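Local structure of chitooligosaccharide oxidase (Gibberella zeae, 6Y0R) at residues 118-128 against 140-148; 181-190 against 216-227. The protein oxidises the C1 hydroxyl of chitooligosaccharides to the lactone, using a covalently bound FAD and passing the electrons to oxygen to give hydrogen peroxide. One frame throughout, in Å; residues are numbered along the deposited sequence.

In the fold
Contact 1 and contact 2 are built on one antiparallel sheet of the PCMH-type FAD-binding domain, and their centres lie about 15 Å apart. Strand 218-228 joins them. It pairs with strand 182-188 in contact 2, and with strands 125-128 and 147-148 of contact 1. Ile128 N lies 2.8 Å from Leu222 O, and Gly124 O lies 2.6 Å from Thr226 OG1, both probable hydrogen bonds. Contact 2 reaches the cofactor directly, because Gly217, Val218 and Val219 belong to the FAD pocket and meet its adenine. Contact 1 stands further off, with the side chain of Ile128 about 11 Å from FAD.

Contact 1: residues 118-128 against 140-148; sequences VKLAKDGTAKI and ELWNQGKRA
Leu141 pushes its CD2 methyl into a hollow lined by Val118, Leu120 and Ala126. The closest wall is Val118 CG1, 3.6 Å from Leu141 CD2, and the two side chains cross at about a right angle. Ala126 CB lies 4.0 Å from Leu141 CD2 and forms another wall. Val118 CG1 fills a matching notch on the helix, between Leu141 CD2 and Glu140 CB. It reaches there because it stands anti to the backbone N (chi1 178°).

Further along, Leu120 is the bump. Leu120 CD2 sits 3.6 Å from both Gly145 CA and Arg147 CG. Gly145 has no side chain, and this leaves room for the methyl close to the backbone. The Arg147 chain is bent at chi2 and chi3 and passes Leu120 crosswise, with its guanidinium obliquely placed near Gly124 CA. Arg147 NE is hydrogen-bonded to Thr226 of strand 218-228.

The arrangement is a beta hairpin, strands 118-120 and 125-128, packed against the end of helix 134-145. A type I turn from Ala121 to Gly124 closes the hairpin.

Gln144 borders this apolar patch on its exposed side and grips the edge strand with both ends of its amide. Gln144 NE2 donates to Val118 O at 2.9 Å, coming from above that carbonyl's plane. Gln144 OE1 accepts from Leu120 N at 3.1 Å. Gln144 NE2 also donates to Glu140 OE1 at 2.9 Å, one helical turn back. Val118 O and Glu140 OE1 both lie near the amide plane of Gln144, and the three bonds fix its rotation.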
loop_
_atom_site.group_PDB
_atom_site.type_symbol
_atom_site.label_atom_id
_atom_site.label_comp_id
_atom_site.label_asym_id
_atom_site.label_seq_id
_atom_site.Cartn_x
_atom_site.Cartn_y
_atom_site.Cartn_z
ATOM N N VAL A 118 1.304 16.176 -11.704
ATOM C CA VAL A 118 1.623 16.614 -10.330
ATOM C C VAL A 118 1.761 18.126 -10.363
ATOM O O VAL A 118 2.686 18.610 -11.092
ATOM C CB VAL A 118 2.937 15.974 -9.854
ATOM C CG1 VAL A 118 3.281 16.457 -8.455
ATOM C CG2 VAL A 118 2.915 14.468 -9.963
ATOM N N LYS A 119 0.960 18.841 -9.587
ATOM C CA LYS A 119 0.982 20.331 -9.555
ATOM C C LYS A 119 1.182 20.823 -8.134
ATOM O O LYS A 119 0.245 20.757 -7.315
ATOM C CB LYS A 119 -0.311 20.876 -10.172
ATOM C CG LYS A 119 -0.514 20.539 -11.640
ATOM C CD LYS A 119 -1.807 21.121 -12.195
ATOM C CE LYS A 119 -2.085 20.691 -13.621
ATOM N NZ LYS A 119 -3.473 21.057 -14.020
ATOM N N LEU A 120 2.217 21.421 -7.875
ATOM C CA LEU A 120 2.511 21.997 -6.554
ATOM C C LEU A 120 2.227 23.489 -6.613
ATOM O O LEU A 120 2.798 24.159 -7.508
ATOM C CB LEU A 120 3.987 21.761 -6.247
ATOM C CG LEU A 120 4.595 22.312 -4.969
ATOM C CD1 LEU A 120 3.958 21.701 -3.745
ATOM C CD2 LEU A 120 6.117 22.313 -4.870
ATOM N N ALA A 121 1.597 23.911 -5.595
ATOM C CA ALA A 121 1.184 25.333 -5.455
ATOM C C ALA A 121 2.131 26.047 -4.491
ATOM O O ALA A 121 2.860 25.382 -3.715
ATOM C CB ALA A 121 -0.255 25.394 -5.002
ATOM N N LYS A 122 2.126 27.379 -4.512
ATOM C CA LYS A 122 3.083 28.170 -3.708
ATOM C C LYS A 122 2.813 27.976 -2.213
ATOM O O LYS A 122 3.762 28.087 -1.450
ATOM C CB LYS A 122 3.043 29.638 -4.141
ATOM C CG LYS A 122 3.790 29.904 -5.442
ATOM C CD LYS A 122 4.480 31.265 -5.522
ATOM C CE LYS A 122 5.704 31.264 -6.419
ATOM N NZ LYS A 122 6.255 32.632 -6.581
ATOM N N ASP A 123 1.598 27.615 -1.801
ATOM C CA ASP A 123 1.297 27.434 -0.358
ATOM C C ASP A 123 1.695 26.025 0.137
ATOM O O ASP A 123 1.422 25.739 1.306
ATOM C CB ASP A 123 -0.169 27.756 -0.071
ATOM C CG ASP A 123 -1.162 26.833 -0.747
ATOM O OD1 ASP A 123 -0.720 25.898 -1.419
ATOM O OD2 ASP A 123 -2.371 27.052 -0.564
ATOM N N GLY A 124 2.317 25.188 -0.698
ATOM C CA GLY A 124 2.794 23.849 -0.292
ATOM C C GLY A 124 1.717 22.776 -0.449
ATOM O O GLY A 124 1.995 21.579 -0.229
ATOM N N THR A 125 0.533 23.148 -0.902
ATOM C CA THR A 125 -0.498 22.153 -1.312
ATOM C C THR A 125 -0.177 21.621 -2.710
ATOM O O THR A 125 0.449 22.314 -3.533
ATOM C CB THR A 125 -1.903 22.754 -1.267
ATOM O OG1 THR A 125 -2.805 21.687 -1.542
ATOM C CG2 THR A 125 -2.099 23.804 -2.322
ATOM N N ALA A 126 -0.572 20.394 -3.013
ATOM C CA ALA A 126 -0.315 19.770 -4.314
ATOM C C ALA A 126 -1.577 19.061 -4.788
ATOM O O ALA A 126 -2.211 18.408 -3.976
ATOM C CB ALA A 126 0.824 18.788 -4.225
ATOM N N LYS A 127 -1.875 19.165 -6.069
ATOM C CA LYS A 127 -2.980 18.431 -6.702
ATOM C C LYS A 127 -2.336 17.405 -7.611
ATOM O O LYS A 127 -1.544 17.785 -8.517
ATOM C CB LYS A 127 -3.870 19.381 -7.496
ATOM C CG LYS A 127 -4.611 20.343 -6.590
ATOM C CD LYS A 127 -5.523 21.298 -7.319
ATOM C CE LYS A 127 -6.394 22.047 -6.338
ATOM N NZ LYS A 127 -6.713 23.401 -6.843
ATOM N N ILE A 128 -2.641 16.132 -7.379
ATOM C CA ILE A 128 -1.982 15.017 -8.086
ATOM C C ILE A 128 -3.039 14.077 -8.645
ATOM O O ILE A 128 -3.967 13.710 -7.905
ATOM C CB ILE A 128 -1.011 14.294 -7.156
ATOM C CG1 ILE A 128 -0.128 15.301 -6.410
ATOM C CG2 ILE A 128 -0.237 13.266 -7.951
ATOM C CD1 ILE A 128 0.834 14.665 -5.412
ATOM N N GLU A 140 8.702 15.069 -9.170
ATOM C CA GLU A 140 8.023 16.354 -9.477
ATOM C C GLU A 140 7.948 17.236 -8.247
ATOM O O GLU A 140 8.206 18.426 -8.357
ATOM C CB GLU A 140 6.621 16.143 -10.055
ATOM C CG GLU A 140 6.654 15.650 -11.486
ATOM C CD GLU A 140 7.129 16.681 -12.505
ATOM O OE1 GLU A 140 7.125 17.865 -12.175
ATOM O OE2 GLU A 140 7.487 16.277 -13.639
ATOM N N LEU A 141 7.606 16.713 -7.073
ATOM C CA LEU A 141 7.506 17.583 -5.892
ATOM C C LEU A 141 8.898 18.090 -5.521
ATOM O O LEU A 141 9.014 19.222 -5.051
ATOM C CB LEU A 141 6.842 16.832 -4.738
ATOM C CG LEU A 141 5.382 16.470 -4.968
ATOM C CD1 LEU A 141 4.856 15.755 -3.722
ATOM C CD2 LEU A 141 4.510 17.695 -5.285
ATOM N N TRP A 142 9.898 17.236 -5.635
ATOM C CA TRP A 142 11.300 17.610 -5.330
ATOM C C TRP A 142 11.727 18.726 -6.292
ATOM O O TRP A 142 12.224 19.765 -5.818
ATOM C CB TRP A 142 12.196 16.390 -5.457
ATOM C CG TRP A 142 13.655 16.692 -5.298
ATOM C CD1 TRP A 142 14.564 16.682 -6.305
ATOM C CD2 TRP A 142 14.382 16.928 -4.083
ATOM N NE1 TRP A 142 15.810 16.924 -5.807
ATOM C CE2 TRP A 142 15.735 17.059 -4.447
ATOM C CE3 TRP A 142 14.043 17.049 -2.738
ATOM C CZ2 TRP A 142 16.715 17.367 -3.510
ATOM C CZ3 TRP A 142 15.016 17.327 -1.807
ATOM C CH2 TRP A 142 16.351 17.456 -2.184
ATOM N N ASN A 143 11.517 18.526 -7.572
ATOM C CA ASN A 143 12.046 19.487 -8.585
ATOM C C ASN A 143 11.214 20.776 -8.546
ATOM O O ASN A 143 11.790 21.879 -8.634
ATOM C CB ASN A 143 12.032 18.869 -9.970
ATOM C CG ASN A 143 13.037 17.757 -10.168
ATOM O OD1 ASN A 143 14.018 17.657 -9.441
ATOM N ND2 ASN A 143 12.870 16.990 -11.226
ATOM N N GLN A 144 9.904 20.707 -8.362
ATOM C CA GLN A 144 9.044 21.922 -8.404
ATOM C C GLN A 144 9.293 22.799 -7.172
ATOM O O GLN A 144 9.205 24.045 -7.297
ATOM C CB GLN A 144 7.560 21.555 -8.541
ATOM C CG GLN A 144 7.177 21.022 -9.912
ATOM C CD GLN A 144 5.704 20.713 -10.015
ATOM O OE1 GLN A 144 4.872 21.450 -9.490
ATOM N NE2 GLN A 144 5.379 19.585 -10.628
ATOM N N GLY A 145 9.613 22.246 -6.003
ATOM C CA GLY A 145 9.641 23.047 -4.777
ATOM C C GLY A 145 10.354 22.436 -3.607
ATOM O O GLY A 145 10.237 22.999 -2.507
ATOM N N LYS A 146 11.130 21.369 -3.802
ATOM C CA LYS A 146 11.815 20.673 -2.695
ATOM C C LYS A 146 10.775 20.311 -1.612
ATOM O O LYS A 146 10.950 20.614 -0.415
ATOM C CB LYS A 146 12.924 21.575 -2.174
ATOM C CG LYS A 146 13.980 20.839 -1.410
ATOM C CD LYS A 146 15.132 21.722 -0.962
ATOM C CE LYS A 146 16.246 20.902 -0.363
ATOM N NZ LYS A 146 17.240 21.775 0.321
ATOM N N ARG A 147 9.671 19.743 -2.088
ATOM C CA ARG A 147 8.561 19.282 -1.241
ATOM C C ARG A 147 8.473 17.752 -1.374
ATOM O O ARG A 147 9.103 17.165 -2.264
ATOM C CB ARG A 147 7.246 19.966 -1.610
ATOM C CG ARG A 147 7.322 21.497 -1.622
ATOM C CD ARG A 147 7.643 22.028 -0.266
ATOM N NE ARG A 147 6.590 21.857 0.728
ATOM C CZ ARG A 147 6.599 22.434 1.909
ATOM N NH1 ARG A 147 7.611 23.223 2.260
ATOM N NH2 ARG A 147 5.605 22.241 2.751
ATOM N N ALA A 148 7.695 17.144 -0.489
ATOM C CA ALA A 148 7.585 15.672 -0.405
ATOM C C ALA A 148 6.240 15.297 0.213
ATOM O O ALA A 148 5.606 16.135 0.865
ATOM C CB ALA A 148 8.737 15.118 0.402
#

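Contact 2: residues 181-190 against 216-227; sequences LMIGATVVLP and FGVVVELEFQTF. With FAD (flavin-adenine dinucleotide), chain B.
Ile183 holds CG1 between its backbone N and carbonyl carbon (chi1 62°), which lays CG1 3.6 Å from Glu223 CG. Glu223 sets its own CG anti to the backbone N (chi1 -175°), and the two chains run obliquely across each other. Glu223 OE2 is hydrogen-bonded to Thr125 OG1 of strand 125-128. Val220 CG1 meets Val188 CG2 at 3.8 Å, while Val220 CG2 lies against Thr186.

Strands 182-188 and 218-225 pair antiparallel within the sheet of the PCMH-type FAD-binding domain. Two classic beta bulges interrupt the ladder, one on each strand. In the first, Ile183 and Gly184 both face Glu223. Ile183 N donates to Glu223 O at 2.9 Å, and Gly184 N adds a weak bond to the same oxygen. In the second, Val220 and Glu221 face Thr186. Val220 N gives Thr186 O a nearly straight bond of 2.8 Å, and Glu221 N adds a weak bond to the same oxygen.

Met182, Ala185, Val187, Val219, Leu222 and Phe224 point to one face of the sheet. There the Met182 sulfur rests against Leu222 CD2. On the other face, a water bridges Thr186 OG1 and Glu221 OE2, donating to the carboxylate. The backbone of Val219 holds the adenine of FAD: its N donates to N1A at 3.0 Å and its O accepts from N6A at 2.9 Å. Past the pair of Met182 and Phe224, Leu181 CD1 meets the Phe227 ring at its edge, in plane, 3.5 Å from Phe227 CD2.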
loop_
_atom_site.group_PDB
_atom_site.type_symbol
_atom_site.label_atom_id
_atom_site.label_comp_id
_atom_site.label_asym_id
_atom_site.label_seq_id
_atom_site.Cartn_x
_atom_site.Cartn_y
_atom_site.Cartn_z
ATOM N N LEU A 181 -1.892 13.091 4.939
ATOM C CA LEU A 181 -1.659 14.493 4.487
ATOM C C LEU A 181 -2.649 14.867 3.398
ATOM O O LEU A 181 -2.532 15.944 2.808
ATOM C CB LEU A 181 -0.211 14.621 4.013
ATOM C CG LEU A 181 0.823 14.627 5.152
ATOM C CD1 LEU A 181 2.229 14.791 4.608
ATOM C CD2 LEU A 181 0.516 15.701 6.172
ATOM N N MET A 182 -3.615 14.000 3.110
ATOM C CA MET A 182 -4.667 14.298 2.144
ATOM C C MET A 182 -5.595 15.358 2.746
ATOM O O MET A 182 -6.028 15.207 3.910
ATOM C CB MET A 182 -5.448 13.029 1.778
ATOM C CG MET A 182 -6.290 13.166 0.529
ATOM S SD MET A 182 -7.283 11.643 0.181
ATOM C CE MET A 182 -5.937 10.474 0.266
ATOM N N ILE A 183 -5.893 16.397 1.979
ATOM C CA ILE A 183 -6.796 17.490 2.419
ATOM C C ILE A 183 -8.004 17.587 1.489
ATOM O O ILE A 183 -8.946 18.324 1.846
ATOM C CB ILE A 183 -6.036 18.820 2.518
ATOM C CG1 ILE A 183 -5.469 19.272 1.177
ATOM C CG2 ILE A 183 -4.975 18.724 3.594
ATOM C CD1 ILE A 183 -4.814 20.649 1.269
ATOM N N GLY A 184 -7.997 16.928 0.348
ATOM C CA GLY A 184 -9.152 16.964 -0.561
ATOM C C GLY A 184 -9.071 15.908 -1.619
ATOM O O GLY A 184 -8.009 15.339 -1.798
ATOM N N ALA A 185 -10.176 15.637 -2.299
ATOM C CA ALA A 185 -10.188 14.698 -3.439
ATOM C C ALA A 185 -11.337 15.051 -4.375
ATOM O O ALA A 185 -12.365 15.590 -3.916
ATOM C CB ALA A 185 -10.319 13.252 -2.967
ATOM N N THR A 186 -11.152 14.724 -5.629
ATOM C CA THR A 186 -12.203 14.791 -6.645
ATOM C C THR A 186 -12.546 13.365 -7.041
ATOM O O THR A 186 -11.631 12.589 -7.420
ATOM C CB THR A 186 -11.768 15.717 -7.781
ATOM O OG1 THR A 186 -11.424 16.964 -7.172
ATOM C CG2 THR A 186 -12.866 15.892 -8.801
ATOM N N VAL A 187 -13.844 13.034 -7.029
ATOM C CA VAL A 187 -14.310 11.646 -7.271
ATOM C C VAL A 187 -15.389 11.680 -8.337
ATOM O O VAL A 187 -16.307 12.540 -8.219
ATOM C CB VAL A 187 -14.842 11.011 -5.973
ATOM C CG1 VAL A 187 -15.199 9.555 -6.230
ATOM C CG2 VAL A 187 -13.874 11.161 -4.818
ATOM N N VAL A 188 -15.266 10.792 -9.303
ATOM C CA VAL A 188 -16.338 10.473 -10.269
ATOM C C VAL A 188 -17.210 9.422 -9.585
ATOM O O VAL A 188 -16.773 8.255 -9.471
ATOM C CB VAL A 188 -15.821 10.015 -11.635
ATOM C CG1 VAL A 188 -16.980 9.585 -12.540
ATOM C CG2 VAL A 188 -14.972 11.121 -12.293
ATOM N N LEU A 189 -18.386 9.835 -9.127
ATOM C CA LEU A 189 -19.315 8.886 -8.462
ATOM C C LEU A 189 -19.831 7.879 -9.462
ATOM O O LEU A 189 -19.720 8.002 -10.684
ATOM C CB LEU A 189 -20.453 9.624 -7.760
ATOM C CG LEU A 189 -20.056 10.571 -6.634
ATOM C CD1 LEU A 189 -21.300 11.171 -6.018
ATOM C CD2 LEU A 189 -19.240 9.874 -5.540
ATOM N N PRO A 190 -20.415 6.771 -8.981
ATOM C CA PRO A 190 -20.930 5.761 -9.902
ATOM C C PRO A 190 -22.052 6.180 -10.882
ATOM O O PRO A 190 -22.274 5.448 -11.837
ATOM C CB PRO A 190 -21.422 4.667 -8.933
ATOM C CG PRO A 190 -20.536 4.862 -7.731
ATOM C CD PRO A 190 -20.433 6.368 -7.573
ATOM N N PHE A 216 -16.084 3.799 -3.877
ATOM C CA PHE A 216 -17.073 4.916 -3.931
ATOM C C PHE A 216 -17.057 5.615 -5.285
ATOM O O PHE A 216 -17.700 6.677 -5.376
ATOM C CB PHE A 216 -16.846 5.878 -2.770
ATOM C CG PHE A 216 -16.762 5.191 -1.429
ATOM C CD1 PHE A 216 -17.873 4.589 -0.862
ATOM C CD2 PHE A 216 -15.566 5.108 -0.740
ATOM C CE1 PHE A 216 -17.806 3.972 0.370
ATOM C CE2 PHE A 216 -15.504 4.485 0.487
ATOM C CZ PHE A 216 -16.608 3.889 1.031
ATOM N N GLY A 217 -16.378 5.060 -6.282
ATOM C CA GLY A 217 -16.216 5.723 -7.587
ATOM C C GLY A 217 -14.757 5.841 -7.972
ATOM O O GLY A 217 -13.914 5.233 -7.323
ATOM N N VAL A 218 -14.475 6.589 -9.033
ATOM C CA VAL A 218 -13.085 6.761 -9.545
ATOM C C VAL A 218 -12.537 8.056 -8.959
ATOM O O VAL A 218 -13.035 9.151 -9.257
ATOM C CB VAL A 218 -12.999 6.749 -11.070
ATOM C CG1 VAL A 218 -11.529 6.846 -11.485
ATOM C CG2 VAL A 218 -13.655 5.549 -11.730
ATOM N N VAL A 219 -11.478 7.963 -8.160
ATOM C CA VAL A 219 -10.777 9.172 -7.678
ATOM C C VAL A 219 -10.005 9.690 -8.887
ATOM O O VAL A 219 -9.365 8.885 -9.571
ATOM C CB VAL A 219 -9.895 8.878 -6.452
ATOM C CG1 VAL A 219 -9.089 10.110 -6.047
ATOM C CG2 VAL A 219 -10.771 8.397 -5.295
ATOM N N VAL A 220 -10.138 10.976 -9.222
ATOM C CA VAL A 220 -9.441 11.518 -10.438
ATOM C C VAL A 220 -8.465 12.629 -10.036
ATOM O O VAL A 220 -7.669 12.999 -10.907
ATOM C CB VAL A 220 -10.436 12.048 -11.491
ATOM C CG1 VAL A 220 -11.202 10.918 -12.119
ATOM C CG2 VAL A 220 -11.381 13.067 -10.887
ATOM N N GLU A 221 -8.513 13.106 -8.810
ATOM C CA GLU A 221 -7.547 14.076 -8.229
ATOM C C GLU A 221 -7.478 13.893 -6.718
ATOM O O GLU A 221 -8.514 13.750 -6.026
ATOM C CB GLU A 221 -7.936 15.519 -8.565
ATOM C CG GLU A 221 -6.805 16.512 -8.319
ATOM C CD GLU A 221 -7.198 17.970 -8.541
ATOM O OE1 GLU A 221 -6.957 18.464 -9.652
ATOM O OE2 GLU A 221 -7.739 18.607 -7.587
ATOM N N LEU A 222 -6.275 13.988 -6.193
ATOM C CA LEU A 222 -5.999 13.984 -4.762
ATOM C C LEU A 222 -5.257 15.265 -4.446
ATOM O O LEU A 222 -4.333 15.594 -5.206
ATOM C CB LEU A 222 -5.123 12.780 -4.401
ATOM C CG LEU A 222 -5.827 11.443 -4.606
ATOM C CD1 LEU A 222 -4.842 10.296 -4.600
ATOM C CD2 LEU A 222 -6.866 11.280 -3.512
ATOM N N GLU A 223 -5.643 15.921 -3.368
ATOM C CA GLU A 223 -4.938 17.135 -2.908
ATOM C C GLU A 223 -4.285 16.814 -1.577
ATOM O O GLU A 223 -4.922 16.242 -0.702
ATOM C CB GLU A 223 -5.897 18.319 -2.792
ATOM C CG GLU A 223 -5.165 19.609 -2.435
ATOM C CD GLU A 223 -5.958 20.888 -2.636
ATOM O OE1 GLU A 223 -7.231 20.823 -2.593
ATOM O OE2 GLU A 223 -5.294 21.939 -2.847
ATOM N N PHE A 224 -3.062 17.283 -1.380
ATOM C CA PHE A 224 -2.268 17.040 -0.158
ATOM C C PHE A 224 -1.621 18.330 0.343
ATOM O O PHE A 224 -1.275 19.200 -0.469
ATOM C CB PHE A 224 -1.106 16.079 -0.444
ATOM C CG PHE A 224 -1.497 14.716 -0.964
ATOM C CD1 PHE A 224 -1.765 14.526 -2.307
ATOM C CD2 PHE A 224 -1.642 13.656 -0.071
ATOM C CE1 PHE A 224 -2.146 13.276 -2.775
ATOM C CE2 PHE A 224 -2.030 12.406 -0.533
ATOM C CZ PHE A 224 -2.253 12.220 -1.888
ATOM N N GLN A 225 -1.363 18.371 1.631
ATOM C CA GLN A 225 -0.438 19.353 2.239
ATOM C C GLN A 225 0.941 18.694 2.256
ATOM O O GLN A 225 1.172 17.777 3.084
ATOM C CB GLN A 225 -0.874 19.760 3.643
ATOM C CG GLN A 225 0.082 20.773 4.277
ATOM C CD GLN A 225 0.285 22.010 3.425
ATOM O OE1 GLN A 225 -0.680 22.637 3.003
ATOM N NE2 GLN A 225 1.538 22.350 3.120
ATOM N N THR A 226 1.822 19.101 1.340
ATOM C CA THR A 226 3.203 18.573 1.319
ATOM C C THR A 226 3.978 19.030 2.561
ATOM O O THR A 226 3.597 20.033 3.205
ATOM C CB THR A 226 3.955 18.963 0.033
ATOM O OG1 THR A 226 4.271 20.357 0.153
ATOM C CG2 THR A 226 3.188 18.631 -1.224
ATOM N N PHE A 227 5.102 18.371 2.826
ATOM C CA PHE A 227 6.097 18.825 3.823
ATOM C C PHE A 227 7.398 19.144 3.078
ATOM O O PHE A 227 7.573 18.757 1.894
ATOM C CB PHE A 227 6.318 17.840 4.969
ATOM C CG PHE A 227 6.658 16.437 4.546
ATOM C CD1 PHE A 227 7.972 16.047 4.323
ATOM C CD2 PHE A 227 5.647 15.500 4.406
ATOM C CE1 PHE A 227 8.275 14.744 3.940
ATOM C CE2 PHE A 227 5.954 14.207 4.002
ATOM C CZ PHE A 227 7.259 13.834 3.777
HETATM P PA FAD B . -3.852 -0.702 -8.545
HETATM O O1A FAD B . -3.766 -2.158 -8.761
HETATM O O2A FAD B . -3.982 0.211 -9.698
HETATM O O5B FAD B . -5.036 -0.358 -7.537
HETATM C C5B FAD B . -5.066 -0.859 -6.200
HETATM C C4B FAD B . -6.485 -0.782 -5.666
HETATM O O4B FAD B . -6.900 0.607 -5.598
HETATM C C3B FAD B . -7.592 -1.463 -6.497
HETATM O O3B FAD B . -8.691 -1.849 -5.661
HETATM C C2B FAD B . -8.032 -0.343 -7.429
HETATM O O2B FAD B . -9.320 -0.532 -8.020
HETATM C C1B FAD B . -7.978 0.837 -6.497
HETATM N N9A FAD B . -7.764 2.119 -7.151
HETATM C C8A FAD B . -6.621 2.516 -7.793
HETATM N N7A FAD B . -6.722 3.741 -8.296
HETATM C C5A FAD B . -8.010 4.148 -7.964
HETATM C C6A FAD B . -8.722 5.335 -8.218
HETATM N N6A FAD B . -8.163 6.365 -8.859
HETATM N N1A FAD B . -10.010 5.426 -7.783
HETATM C C2A FAD B . -10.527 4.349 -7.159
HETATM N N3A FAD B . -9.943 3.189 -6.842
HETATM C C4A FAD B . -8.671 3.143 -7.280
HETATM N N1 FAD B . 2.779 -0.352 -0.064
HETATM C C2 FAD B . 3.174 0.417 0.962
HETATM O O2 FAD B . 2.318 0.879 1.800
HETATM N N3 FAD B . 4.494 0.739 1.093
HETATM C C4 FAD B . 5.480 0.306 0.220
HETATM O O4 FAD B . 6.663 0.647 0.386
HETATM C C4X FAD B . 5.088 -0.497 -0.878
HETATM N N5 FAD B . 6.003 -0.883 -1.770
HETATM C C5X FAD B . 5.563 -1.547 -2.894
HETATM C C6 FAD B . 6.502 -1.905 -3.898
HETATM C C7 FAD B . 6.102 -2.593 -5.032
HETATM C C7M FAD B . 7.113 -2.997 -6.087
HETATM C C8 FAD B . 4.692 -2.897 -5.228
HETATM C C8M FAD B . 4.155 -3.537 -6.493
HETATM C C9 FAD B . 3.784 -2.572 -4.199
HETATM C C9A FAD B . 4.199 -1.909 -3.036
HETATM N N10 FAD B . 3.272 -1.552 -2.042
HETATM C C10 FAD B . 3.679 -0.797 -0.936
HETATM C "C1'" FAD B . 1.858 -1.928 -2.132
HETATM C "C2'" FAD B . 1.029 -0.821 -2.785
HETATM O "O2'" FAD B . 0.798 0.248 -1.865
HETATM C "C3'" FAD B . -0.281 -1.423 -3.224
HETATM O "O3'" FAD B . 0.055 -2.462 -4.172
HETATM C "C4'" FAD B . -1.176 -0.348 -3.844
HETATM O "O4'" FAD B . -2.570 -0.675 -3.703
HETATM C "C5'" FAD B . -0.824 -0.189 -5.296
HETATM O "O5'" FAD B . -1.501 0.946 -5.870
HETATM P P FAD B . -1.629 0.993 -7.449
HETATM O O1P FAD B . -2.340 2.240 -7.822
HETATM O O2P FAD B . -0.335 0.711 -8.119
HETATM O O3P FAD B . -2.520 -0.335 -7.715
HETATM O O HOH W 1 -9.027 17.244 -5.636
#